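Local coordinates for protein D-galactonate dehydratase family member SEN1436 (Salmonella enterica subsp. enterica serovar Enteritidis, PDB 3TW9) that dehydrates D-gluconate to 2-dehydro-3-deoxy-D-gluconate with low activity in vitro, using one magnesium ion per subunit, at residues Met112-Ser117 and Val324-Gly329; Leu61-Phe66 and Gly353-Val358; Glu244-Val249 and Leu270-Asp275; Glu160-Ile165 and Asp233-Lys238. All blocks are in the same frame, centred on the assembly; numbering follows the deposited sequence.

Overall arrangement
From the N terminus, strand 59-63 opens contact 2 and helix 110-131 opens contact 1, both in the N-terminal domain. Contact 4 then runs from helix 158-171 to helix 221-239, and contact 3 follows in series, from strand 244-248 to strand 272-274. Only later does the chain return, at 324-329 to close contact 1 and at 353-358 to close contact 2. The small loops thus lie within the span of contact 1, itself within that of contact 2. Contacts 1 and 2 tie the N-terminal domain to the barrel and touch through S117 and C63. Contact 3 pairs neighbouring barrel strands, contact 4 two helices outside them, and they touch where F245 packs on L235 and R236.

Contact 1: residues Met112-Ser117 and Val324-Gly329; sequences MNNALS and VSTIGG
N113 reaches from helix 110-131 toward the turn at 324-329 and donates through ND2 to the carbonyl O of T326 at 2.8 Å. The bond is nearly straight, 163° at the hydrogen, and the acceptor lies in the amide plane of N113, although the donor is tilted 33° out of the carbonyl plane of T326. With CG beside the backbone N, the side chain carries ND2 to the T326 carbonyl. The same ND2 also donates to V303 O, so two carbonyls fix its orientation.

One turn further on, S117 presses its CB and OG against S325, OG lying 3.1 Å from S325 CA. That hydroxyl is hydrogen-bonded to C63 O. Between these two side chains the backbones themselves meet: G328 CA points a hydrogen at N113 O, 3.3 Å away and 167° at the hydrogen. The positive phi values of G328 and G329 by themselves call for glycine at both positions, and at G329 the absence of a CB also avoids pressure on S117 CA.

The helix belongs to the N-terminal domain, while the turn follows barrel strand 319-320 and leads into helix 330-342, whose N-cap position is G329. V324 faces helices 330-342 and 357-369, and A115 packs on helix 70-85.

Contact 2: residues Leu61-Phe66 and Gly353-Val358; sequences LGCATF and GDISPV
The substrate-pocket rim of this enolase-superfamily enzyme is built partly here, where the end of a strand in the N-terminal domain meets a barrel loop carrying D354, a substrate-binding residue. The loop runs into helix 357-369, and the touching parts of the two segments point 171° apart, almost antiparallel.

C63 is central. C63 SG accepts the N-H of S356 N at 3.4 Å, with 157° at the hydrogen, and receives a weak bond from T65 N. The thiol reaches the loop because SG lies opposite the backbone N (chi1 -166°). One sulfur atom thus links both segments and bridges the turn that ends its own strand. The S356 hydroxyl, beside this sulfur, also caps the following helix, accepting a weak bond from V358 N and hydrogen-bonding with G359 N.

Flanking C63, V358 puts its CG1 branch over the strand backbone, 3.7 Å from G62 CA, while its CG2 branch faces L61 CB. On the other flank T65 splits its roles: OG1 is hydrogen-bonded to A47 N of strand 46-53, and the methyl rests on the loop. D354 sits at the centre of an inverse gamma turn, and its OD2 holds a glycerol that probably came from the crystallisation liquor. On the backbone of the same residue, T65 CG2 lies 3.7 Å from D354 O.

Contact 3: residues Glu244-Val249 and Leu270-Asp275; sequences EFIHDV and LFYLED
I246 lays its side chain over one face of the Y272 ring, in a parallel strand pair of the enolase-superfamily barrel. The strands, 244-248 and 272-274, are joined through helix 255-265 in a beta-alpha-beta unit, and their axes run 17° apart. I246 CG1 stands 4.0 Å from the Y272 ring centroid and 15° off its normal, a CH-pi contact; I246 CD1 fills the hollow between this ring and F271, 3.8 Å from F271 CD2.

On the opposite sheet face, facing helix 221-239, L273 CD1 wedges between H247 of the strand and V249 just beyond its end. L273 CD1 meets the edge of the H247 ring and lies 3.5 Å from V249 CG2. The ring nitrogens of H247 are hydrogen-bonded to Y224 OH and C178 O.

Beyond I246, on the same face as Y272, stand the magnesium ligands D248 and E274; E300 is the third. The carboxylate planes of D248 and E274 are only 2° apart and stacked, a proximity of like charges that a metal ion would be expected to relieve. A water donates to D248 OD1 and D275 OD2. E274 is extended, with CG opposite its backbone N, and its OE2 forms a salt bridge with R321. Backbone bonds hold the two ligands level: E274 N donates to H247 O, and V249 N donates to E274 O at 2.8 Å.

Contact 4: residues Glu160-Ile165 and Asp233-Lys238; sequences EVEDNI and DHLRNK
The polar link joins E162 to H234: the imidazole NE2 of H234 donates to E162 OE1 at 2.6 Å, with 147° at the hydrogen. The acceptor lies in the ring plane, though the bond is bent at the hydrogen. Seen from the glutamate, however, the donor stands 39° out of the carboxylate plane, and the two flat groups are turned steeply against each other. E162 spans the gap because CG lies opposite its backbone N and the chain stays extended beyond it. Its second oxygen, OE2, forms a salt bridge with R166 one turn along the same helix, so the carboxylate is held at both oxygens.

These helices, 158-171 and 221-239, are outer helices of the enolase-superfamily beta/alpha barrel. Their local axes are 11.7 Å apart and inclined at 40°, a wide spacing bridged by long side chains.

Apolar contact lies on the barrel side of the polar pair. I165 CD1 meets L235 CD2 at 3.8 Å, and the leucine also slides past the aliphatic part of E162; further inward it packs on F245 of strand 244-248. Van der Waals contact adds K238, whose CG covers one face of the H234 ring, 3.5 Å above its plane and offset toward the rim, and lies equally close to E162 OE2.

Contact 1: residues Met112-Ser117 and Val324-Gly329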
loop_
_atom_site.group_PDB
_atom_site.type_symbol
_atom_site.label_atom_id
_atom_site.label_comp_id
_atom_site.label_asym_id
_atom_site.label_seq_id
_atom_site.Cartn_x
_atom_site.Cartn_y
_atom_site.Cartn_z
ATOM N N MET C 112 -7.444 19.840 -8.851
ATOM C CA MET C 112 -6.989 18.684 -9.633
ATOM C C MET C 112 -7.273 17.346 -8.946
ATOM O O MET C 112 -7.775 16.435 -9.560
ATOM C CB MET C 112 -5.471 18.776 -9.923
ATOM C CG MET C 112 -5.023 20.071 -10.616
ATOM S SD MET C 112 -5.665 20.166 -12.315
ATOM C CE MET C 112 -4.752 18.906 -13.162
ATOM N N ASN C 113 -6.923 17.242 -7.669
ATOM C CA ASN C 113 -7.070 15.971 -6.956
ATOM C C ASN C 113 -8.556 15.595 -6.795
ATOM O O ASN C 113 -8.908 14.403 -6.841
ATOM C CB ASN C 113 -6.418 16.041 -5.591
ATOM C CG ASN C 113 -4.866 16.217 -5.644
ATOM O OD1 ASN C 113 -4.248 16.244 -6.709
ATOM N ND2 ASN C 113 -4.258 16.365 -4.479
ATOM N N ASN C 114 -9.407 16.608 -6.574
ATOM C CA ASN C 114 -10.855 16.353 -6.386
ATOM C C ASN C 114 -11.530 15.861 -7.666
ATOM O O ASN C 114 -12.356 14.947 -7.632
ATOM C CB ASN C 114 -11.566 17.571 -5.779
ATOM C CG ASN C 114 -11.542 17.555 -4.259
ATOM O OD1 ASN C 114 -10.710 18.207 -3.614
ATOM N ND2 ASN C 114 -12.440 16.794 -3.676
ATOM N N ALA C 115 -11.132 16.433 -8.797
ATOM C CA ALA C 115 -11.553 15.923 -10.118
ATOM C C ALA C 115 -11.176 14.470 -10.323
ATOM O O ALA C 115 -11.990 13.694 -10.809
ATOM C CB ALA C 115 -10.968 16.787 -11.245
ATOM N N LEU C 116 -9.956 14.076 -9.919
ATOM C CA LEU C 116 -9.517 12.681 -10.013
ATOM C C LEU C 116 -10.278 11.743 -9.069
ATOM O O LEU C 116 -10.622 10.600 -9.443
ATOM C CB LEU C 116 -8.032 12.570 -9.664
ATOM C CG LEU C 116 -7.023 12.923 -10.721
ATOM C CD1 LEU C 116 -5.802 13.389 -9.985
ATOM C CD2 LEU C 116 -6.738 11.693 -11.578
ATOM N N SER C 117 -10.521 12.233 -7.855
ATOM C CA SER C 117 -11.222 11.467 -6.816
ATOM C C SER C 117 -12.650 11.130 -7.225
ATOM O O SER C 117 -13.105 10.026 -6.981
ATOM C CB SER C 117 -11.284 12.261 -5.548
ATOM O OG SER C 117 -12.070 11.563 -4.595
ATOM N N VAL C 324 -9.894 12.605 1.856
ATOM C CA VAL C 324 -9.643 11.569 0.832
ATOM C C VAL C 324 -9.790 12.052 -0.618
ATOM O O VAL C 324 -8.904 11.761 -1.494
ATOM C CB VAL C 324 -10.481 10.284 1.089
ATOM C CG1 VAL C 324 -10.351 9.303 -0.077
ATOM C CG2 VAL C 324 -10.012 9.623 2.393
ATOM N N SER C 325 -10.870 12.799 -0.874
ATOM C CA SER C 325 -11.066 13.308 -2.231
ATOM C C SER C 325 -9.993 14.324 -2.631
ATOM O O SER C 325 -9.650 14.432 -3.809
ATOM C CB SER C 325 -12.453 13.904 -2.441
ATOM O OG SER C 325 -12.636 15.063 -1.636
ATOM N N THR C 326 -9.462 15.024 -1.636
ATOM C CA THR C 326 -8.505 16.114 -1.838
ATOM C C THR C 326 -7.038 15.594 -2.049
ATOM O O THR C 326 -6.172 16.352 -2.440
ATOM C CB THR C 326 -8.708 17.190 -0.722
ATOM O OG1 THR C 326 -10.097 17.592 -0.734
ATOM C CG2 THR C 326 -7.868 18.429 -0.958
ATOM N N ILE C 327 -6.809 14.304 -1.813
ATOM C CA ILE C 327 -5.563 13.639 -2.237
ATOM C C ILE C 327 -5.802 12.712 -3.438
ATOM O O ILE C 327 -4.913 11.977 -3.844
ATOM C CB ILE C 327 -4.846 12.900 -1.069
ATOM C CG1 ILE C 327 -5.740 11.806 -0.456
ATOM C CG2 ILE C 327 -4.397 13.921 -0.011
ATOM C CD1 ILE C 327 -5.021 10.873 0.494
ATOM N N GLY C 328 -7.013 12.765 -4.008
ATOM C CA GLY C 328 -7.269 12.079 -5.265
ATOM C C GLY C 328 -8.013 10.762 -5.239
ATOM O O GLY C 328 -7.974 10.041 -6.219
ATOM N N GLY C 329 -8.691 10.441 -4.136
ATOM C CA GLY C 329 -9.502 9.218 -4.146
ATOM C C GLY C 329 -9.044 8.073 -3.276
ATOM O O GLY C 329 -8.078 8.193 -2.503
#

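Contact 2: residues Leu61-Phe66 and Gly353-Val358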
loop_
_atom_site.group_PDB
_atom_site.type_symbol
_atom_site.label_atom_id
_atom_site.label_comp_id
_atom_site.label_asym_id
_atom_site.label_seq_id
_atom_site.Cartn_x
_atom_site.Cartn_y
_atom_site.Cartn_z
ATOM N N LEU C 61 -20.412 6.081 -8.306
ATOM C CA LEU C 61 -20.441 7.413 -7.737
ATOM C C LEU C 61 -19.155 7.692 -6.972
ATOM O O LEU C 61 -18.636 6.807 -6.268
ATOM C CB LEU C 61 -21.614 7.621 -6.783
ATOM C CG LEU C 61 -22.988 7.375 -7.393
ATOM C CD1 LEU C 61 -23.999 7.478 -6.267
ATOM C CD2 LEU C 61 -23.236 8.389 -8.507
ATOM N N GLY C 62 -18.694 8.939 -7.078
ATOM C CA GLY C 62 -17.490 9.368 -6.392
ATOM C C GLY C 62 -17.630 10.770 -5.838
ATOM O O GLY C 62 -18.402 11.569 -6.348
ATOM N N CYS C 63 -16.900 11.057 -4.767
ATOM C CA CYS C 63 -16.922 12.378 -4.191
ATOM C C CYS C 63 -15.827 13.243 -4.794
ATOM O O CYS C 63 -14.656 12.817 -4.865
ATOM C CB CYS C 63 -16.775 12.343 -2.664
ATOM S SG CYS C 63 -17.174 13.894 -1.834
ATOM N N ALA C 64 -16.216 14.473 -5.160
ATOM C CA ALA C 64 -15.290 15.510 -5.624
ATOM C C ALA C 64 -15.426 16.796 -4.833
ATOM O O ALA C 64 -15.206 17.887 -5.369
ATOM C CB ALA C 64 -15.508 15.775 -7.156
ATOM N N THR C 65 -15.791 16.686 -3.552
ATOM C CA THR C 65 -16.141 17.851 -2.770
ATOM C C THR C 65 -14.930 18.588 -2.181
ATOM O O THR C 65 -14.397 18.187 -1.124
ATOM C CB THR C 65 -17.178 17.466 -1.680
ATOM O OG1 THR C 65 -18.285 16.771 -2.313
ATOM C CG2 THR C 65 -17.681 18.687 -0.904
ATOM N N PHE C 66 -14.489 19.609 -2.921
ATOM C CA PHE C 66 -13.732 20.738 -2.393
ATOM C C PHE C 66 -14.768 21.857 -2.426
ATOM O O PHE C 66 -14.942 22.537 -3.437
ATOM C CB PHE C 66 -12.517 21.008 -3.309
ATOM C CG PHE C 66 -11.743 22.278 -3.019
ATOM C CD1 PHE C 66 -11.872 22.984 -1.825
ATOM C CD2 PHE C 66 -10.824 22.739 -3.962
ATOM C CE1 PHE C 66 -11.136 24.135 -1.578
ATOM C CE2 PHE C 66 -10.066 23.896 -3.720
ATOM C CZ PHE C 66 -10.232 24.600 -2.527
ATOM N N GLY C 353 -18.388 18.572 7.598
ATOM C CA GLY C 353 -19.657 18.639 6.841
ATOM C C GLY C 353 -19.436 18.722 5.339
ATOM O O GLY C 353 -20.283 18.273 4.529
ATOM N N ASP C 354 -18.284 19.285 4.956
ATOM C CA ASP C 354 -17.979 19.492 3.532
ATOM C C ASP C 354 -17.323 18.276 2.875
ATOM O O ASP C 354 -16.163 18.316 2.440
ATOM C CB ASP C 354 -17.202 20.807 3.286
ATOM C CG ASP C 354 -15.993 20.967 4.177
ATOM O OD1 ASP C 354 -16.112 20.802 5.392
ATOM O OD2 ASP C 354 -14.914 21.347 3.651
ATOM N N ILE C 355 -18.108 17.198 2.818
ATOM C CA ILE C 355 -17.794 15.923 2.217
ATOM C C ILE C 355 -19.173 15.338 1.879
ATOM O O ILE C 355 -20.097 15.446 2.692
ATOM C CB ILE C 355 -17.003 14.996 3.206
ATOM C CG1 ILE C 355 -16.740 13.611 2.607
ATOM C CG2 ILE C 355 -17.719 14.875 4.576
ATOM C CD1 ILE C 355 -15.711 12.751 3.427
ATOM N N SER C 356 -19.330 14.773 0.683
ATOM C CA SER C 356 -20.615 14.169 0.340
ATOM C C SER C 356 -20.801 12.870 1.119
ATOM O O SER C 356 -19.826 12.271 1.599
ATOM C CB SER C 356 -20.731 13.943 -1.171
ATOM O OG SER C 356 -20.033 12.782 -1.594
ATOM N N PRO C 357 -22.057 12.409 1.253
ATOM C CA PRO C 357 -22.211 11.070 1.821
ATOM C C PRO C 357 -21.431 9.967 1.079
ATOM O O PRO C 357 -21.070 8.944 1.687
ATOM C CB PRO C 357 -23.728 10.849 1.747
ATOM C CG PRO C 357 -24.260 12.266 2.015
ATOM C CD PRO C 357 -23.361 13.102 1.117
ATOM N N VAL C 358 -21.158 10.175 -0.212
ATOM C CA VAL C 358 -20.330 9.248 -0.976
ATOM C C VAL C 358 -18.887 9.255 -0.404
ATOM O O VAL C 358 -18.321 8.210 -0.152
ATOM C CB VAL C 358 -20.296 9.611 -2.483
ATOM C CG1 VAL C 358 -19.393 8.646 -3.275
ATOM C CG2 VAL C 358 -21.727 9.610 -3.092
#

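Contact 3: residues Glu244-Val249 and Leu270-Asp275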
loop_
_atom_site.group_PDB
_atom_site.type_symbol
_atom_site.label_atom_id
_atom_site.label_comp_id
_atom_site.label_asym_id
_atom_site.label_seq_id
_atom_site.Cartn_x
_atom_site.Cartn_y
_atom_site.Cartn_z
ATOM N N GLU C 244 -12.115 10.002 25.655
ATOM C CA GLU C 244 -11.023 10.438 24.787
ATOM C C GLU C 244 -11.287 11.846 24.244
ATOM O O GLU C 244 -12.384 12.140 23.741
ATOM C CB GLU C 244 -10.799 9.451 23.635
ATOM C CG GLU C 244 -10.390 8.031 24.035
ATOM C CD GLU C 244 -8.969 7.908 24.603
ATOM O OE1 GLU C 244 -8.137 8.818 24.423
ATOM O OE2 GLU C 244 -8.689 6.886 25.253
ATOM N N PHE C 245 -10.270 12.705 24.354
ATOM C CA PHE C 245 -10.336 14.106 23.925
ATOM C C PHE C 245 -9.435 14.369 22.734
ATOM O O PHE C 245 -8.292 13.909 22.704
ATOM C CB PHE C 245 -9.854 15.042 25.033
ATOM C CG PHE C 245 -10.795 15.180 26.199
ATOM C CD1 PHE C 245 -12.156 14.881 26.069
ATOM C CD2 PHE C 245 -10.327 15.680 27.409
ATOM C CE1 PHE C 245 -13.020 15.038 27.145
ATOM C CE2 PHE C 245 -11.193 15.837 28.504
ATOM C CZ PHE C 245 -12.547 15.514 28.350
ATOM N N ILE C 246 -9.990 15.073 21.756
ATOM C CA ILE C 246 -9.232 15.623 20.631
ATOM C C ILE C 246 -9.274 17.145 20.677
ATOM O O ILE C 246 -10.296 17.738 21.000
ATOM C CB ILE C 246 -9.798 15.074 19.303
ATOM C CG1 ILE C 246 -9.278 13.649 19.122
ATOM C CG2 ILE C 246 -9.469 15.993 18.074
ATOM C CD1 ILE C 246 -10.053 12.876 18.222
ATOM N N HIS C 247 -8.147 17.784 20.382
ATOM C CA HIS C 247 -8.131 19.226 20.268
ATOM C C HIS C 247 -7.473 19.603 18.962
ATOM O O HIS C 247 -6.396 19.103 18.650
ATOM C CB HIS C 247 -7.392 19.904 21.437
ATOM C CG HIS C 247 -7.414 21.399 21.340
ATOM N ND1 HIS C 247 -8.566 22.128 21.550
ATOM C CD2 HIS C 247 -6.467 22.289 20.957
ATOM C CE1 HIS C 247 -8.312 23.414 21.363
ATOM N NE2 HIS C 247 -7.048 23.538 20.991
ATOM N N ASP C 248 -8.109 20.509 18.235
ATOM C CA ASP C 248 -7.602 20.977 16.944
ATOM C C ASP C 248 -6.990 22.371 17.077
ATOM O O ASP C 248 -7.681 23.369 17.297
ATOM C CB ASP C 248 -8.790 20.979 15.942
ATOM C CG ASP C 248 -8.367 21.137 14.497
ATOM O OD1 ASP C 248 -7.156 21.244 14.227
ATOM O OD2 ASP C 248 -9.260 21.135 13.612
ATOM N N VAL C 249 -5.672 22.451 16.916
ATOM C CA VAL C 249 -4.969 23.747 16.842
ATOM C C VAL C 249 -5.303 24.504 15.533
ATOM O O VAL C 249 -5.313 25.734 15.518
ATOM C CB VAL C 249 -3.443 23.523 16.956
ATOM C CG1 VAL C 249 -2.672 24.834 16.886
ATOM C CG2 VAL C 249 -3.124 22.802 18.256
ATOM N N LEU C 270 -4.394 13.594 25.741
ATOM C CA LEU C 270 -5.253 13.729 24.571
ATOM C C LEU C 270 -5.094 12.538 23.641
ATOM O O LEU C 270 -4.021 11.948 23.546
ATOM C CB LEU C 270 -4.952 15.031 23.811
ATOM C CG LEU C 270 -5.686 16.280 24.316
ATOM C CD1 LEU C 270 -5.313 16.635 25.753
ATOM C CD2 LEU C 270 -5.439 17.466 23.398
ATOM N N PHE C 271 -6.172 12.175 22.969
ATOM C CA PHE C 271 -6.100 11.137 21.947
ATOM C C PHE C 271 -5.248 11.640 20.773
ATOM O O PHE C 271 -4.407 10.913 20.246
ATOM C CB PHE C 271 -7.511 10.772 21.488
ATOM C CG PHE C 271 -7.563 9.662 20.488
ATOM C CD1 PHE C 271 -7.450 8.343 20.890
ATOM C CD2 PHE C 271 -7.753 9.940 19.126
ATOM C CE1 PHE C 271 -7.509 7.299 19.944
ATOM C CE2 PHE C 271 -7.803 8.906 18.194
ATOM C CZ PHE C 271 -7.697 7.599 18.596
ATOM N N TYR C 272 -5.499 12.887 20.379
ATOM C CA TYR C 272 -4.546 13.623 19.568
ATOM C C TYR C 272 -4.686 15.138 19.623
ATOM O O TYR C 272 -5.758 15.671 19.928
ATOM C CB TYR C 272 -4.455 13.067 18.135
ATOM C CG TYR C 272 -5.621 13.140 17.184
ATOM C CD1 TYR C 272 -6.235 14.368 16.832
ATOM C CD2 TYR C 272 -6.039 11.973 16.526
ATOM C CE1 TYR C 272 -7.266 14.395 15.845
ATOM C CE2 TYR C 272 -7.041 11.993 15.592
ATOM C CZ TYR C 272 -7.661 13.184 15.254
ATOM O OH TYR C 272 -8.651 13.122 14.271
ATOM N N LEU C 273 -3.571 15.811 19.331
ATOM C CA LEU C 273 -3.540 17.262 19.119
ATOM C C LEU C 273 -3.349 17.454 17.624
ATOM O O LEU C 273 -2.393 16.924 17.050
ATOM C CB LEU C 273 -2.363 17.884 19.858
ATOM C CG LEU C 273 -2.208 19.419 19.810
ATOM C CD1 LEU C 273 -3.386 20.096 20.537
ATOM C CD2 LEU C 273 -0.923 19.834 20.466
ATOM N N GLU C 274 -4.271 18.190 17.013
ATOM C CA GLU C 274 -4.436 18.229 15.566
ATOM C C GLU C 274 -3.949 19.522 14.925
ATOM O O GLU C 274 -4.159 20.620 15.453
ATOM C CB GLU C 274 -5.910 18.011 15.207
ATOM C CG GLU C 274 -6.141 17.968 13.710
ATOM C CD GLU C 274 -7.576 17.960 13.358
ATOM O OE1 GLU C 274 -8.381 17.821 14.284
ATOM O OE2 GLU C 274 -7.885 18.063 12.146
ATOM N N ASP C 275 -3.337 19.357 13.752
ATOM C CA ASP C 275 -2.756 20.479 12.969
ATOM C C ASP C 275 -2.022 21.511 13.795
ATOM O O ASP C 275 -2.361 22.697 13.760
ATOM C CB ASP C 275 -3.799 21.110 12.054
ATOM C CG ASP C 275 -4.282 20.168 11.009
ATOM O OD1 ASP C 275 -3.804 19.008 10.951
ATOM O OD2 ASP C 275 -5.204 20.553 10.232
HETATM O O HOH W 1 -7.470 21.024 11.476
#

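Contact 4: residues Glu160-Ile165 and Asp233-Lys238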
loop_
_atom_site.group_PDB
_atom_site.type_symbol
_atom_site.label_atom_id
_atom_site.label_comp_id
_atom_site.label_asym_id
_atom_site.label_seq_id
_atom_site.Cartn_x
_atom_site.Cartn_y
_atom_site.Cartn_z
ATOM N N GLU C 160 -21.406 25.526 27.720
ATOM C CA GLU C 160 -22.109 24.970 26.561
ATOM C C GLU C 160 -21.336 23.806 25.966
ATOM O O GLU C 160 -21.926 22.802 25.575
ATOM C CB GLU C 160 -22.275 26.024 25.475
ATOM C CG GLU C 160 -23.611 26.725 25.438
ATOM C CD GLU C 160 -23.757 27.585 24.195
ATOM O OE1 GLU C 160 -23.989 28.805 24.340
ATOM O OE2 GLU C 160 -23.620 27.042 23.072
ATOM N N VAL C 161 -20.016 23.968 25.892
ATOM C CA VAL C 161 -19.108 22.929 25.399
ATOM C C VAL C 161 -19.139 21.712 26.334
ATOM O O VAL C 161 -19.315 20.585 25.869
ATOM C CB VAL C 161 -17.666 23.493 25.176
ATOM C CG1 VAL C 161 -16.642 22.378 24.941
ATOM C CG2 VAL C 161 -17.663 24.496 24.008
ATOM N N GLU C 162 -19.017 21.955 27.642
ATOM C CA GLU C 162 -19.069 20.900 28.656
ATOM C C GLU C 162 -20.405 20.127 28.661
ATOM O O GLU C 162 -20.408 18.898 28.830
ATOM C CB GLU C 162 -18.768 21.483 30.042
ATOM C CG GLU C 162 -18.506 20.441 31.134
ATOM C CD GLU C 162 -18.197 21.070 32.484
ATOM O OE1 GLU C 162 -17.734 22.234 32.513
ATOM O OE2 GLU C 162 -18.415 20.394 33.516
ATOM N N ASP C 163 -21.516 20.843 28.461
ATOM C CA ASP C 163 -22.838 20.220 28.327
ATOM C C ASP C 163 -22.955 19.434 27.024
ATOM O O ASP C 163 -23.591 18.385 27.003
ATOM C CB ASP C 163 -23.969 21.265 28.385
ATOM C CG ASP C 163 -24.115 21.929 29.761
ATOM O OD1 ASP C 163 -23.448 21.512 30.736
ATOM O OD2 ASP C 163 -24.904 22.894 29.857
ATOM N N ASN C 164 -22.363 19.956 25.939
ATOM C CA ASN C 164 -22.359 19.263 24.651
ATOM C C ASN C 164 -21.597 17.931 24.750
ATOM O O ASN C 164 -22.061 16.928 24.223
ATOM C CB ASN C 164 -21.819 20.155 23.515
ATOM C CG ASN C 164 -22.791 21.245 23.110
ATOM O OD1 ASN C 164 -23.953 21.241 23.517
ATOM N ND2 ASN C 164 -22.314 22.200 22.317
ATOM N N ILE C 165 -20.470 17.931 25.470
ATOM C CA ILE C 165 -19.655 16.735 25.728
ATOM C C ILE C 165 -20.463 15.713 26.501
ATOM O O ILE C 165 -20.512 14.557 26.118
ATOM C CB ILE C 165 -18.329 17.036 26.517
ATOM C CG1 ILE C 165 -17.397 17.955 25.722
ATOM C CG2 ILE C 165 -17.561 15.742 26.803
ATOM C CD1 ILE C 165 -16.266 18.507 26.550
ATOM N N ASP C 233 -7.644 21.185 31.925
ATOM C CA ASP C 233 -7.580 20.959 33.366
ATOM C C ASP C 233 -9.009 20.837 33.926
ATOM O O ASP C 233 -9.351 19.841 34.600
ATOM C CB ASP C 233 -6.796 22.068 34.069
ATOM C CG ASP C 233 -6.548 21.750 35.532
ATOM O OD1 ASP C 233 -5.730 20.855 35.828
ATOM O OD2 ASP C 233 -7.192 22.386 36.384
ATOM N N HIS C 234 -9.848 21.809 33.576
ATOM C CA HIS C 234 -11.267 21.805 33.971
ATOM C C HIS C 234 -12.038 20.583 33.486
ATOM O O HIS C 234 -12.726 19.947 34.269
ATOM C CB HIS C 234 -12.011 23.060 33.499
ATOM C CG HIS C 234 -13.463 23.047 33.871
ATOM N ND1 HIS C 234 -13.905 23.345 35.143
ATOM C CD2 HIS C 234 -14.567 22.713 33.158
ATOM C CE1 HIS C 234 -15.220 23.229 35.188
ATOM N NE2 HIS C 234 -15.646 22.843 33.998
ATOM N N LEU C 235 -11.943 20.269 32.195
ATOM C CA LEU C 235 -12.659 19.133 31.647
ATOM C C LEU C 235 -12.178 17.826 32.252
ATOM O O LEU C 235 -12.984 16.959 32.531
ATOM C CB LEU C 235 -12.540 19.088 30.112
ATOM C CG LEU C 235 -13.237 20.212 29.327
ATOM C CD1 LEU C 235 -12.947 20.091 27.853
ATOM C CD2 LEU C 235 -14.750 20.259 29.594
ATOM N N ARG C 236 -10.877 17.670 32.472
ATOM C CA ARG C 236 -10.418 16.433 33.119
ATOM C C ARG C 236 -10.877 16.344 34.586
ATOM O O ARG C 236 -11.156 15.255 35.089
ATOM C CB ARG C 236 -8.904 16.247 33.011
ATOM C CG ARG C 236 -8.449 15.863 31.604
ATOM C CD ARG C 236 -9.069 14.540 31.152
ATOM N NE ARG C 236 -8.369 14.035 29.963
ATOM C CZ ARG C 236 -8.829 13.102 29.135
ATOM N NH1 ARG C 236 -10.037 12.566 29.325
ATOM N NH2 ARG C 236 -8.089 12.721 28.093
ATOM N N ASN C 237 -10.976 17.490 35.250
ATOM C CA ASN C 237 -11.426 17.504 36.649
ATOM C C ASN C 237 -12.874 17.075 36.781
ATOM O O ASN C 237 -13.241 16.358 37.714
ATOM C CB ASN C 237 -11.206 18.874 37.293
ATOM C CG ASN C 237 -9.749 19.103 37.712
ATOM O OD1 ASN C 237 -8.959 18.162 37.819
ATOM N ND2 ASN C 237 -9.395 20.361 37.948
ATOM N N LYS C 238 -13.681 17.489 35.816
ATOM C CA LYS C 238 -15.100 17.183 35.811
ATOM C C LYS C 238 -15.473 15.838 35.201
ATOM O O LYS C 238 -16.411 15.184 35.664
ATOM C CB LYS C 238 -15.884 18.306 35.099
ATOM C CG LYS C 238 -15.816 19.676 35.775
ATOM C CD LYS C 238 -16.779 19.779 36.955
ATOM C CE LYS C 238 -16.588 21.091 37.703
ATOM N NZ LYS C 238 -17.607 21.286 38.772
#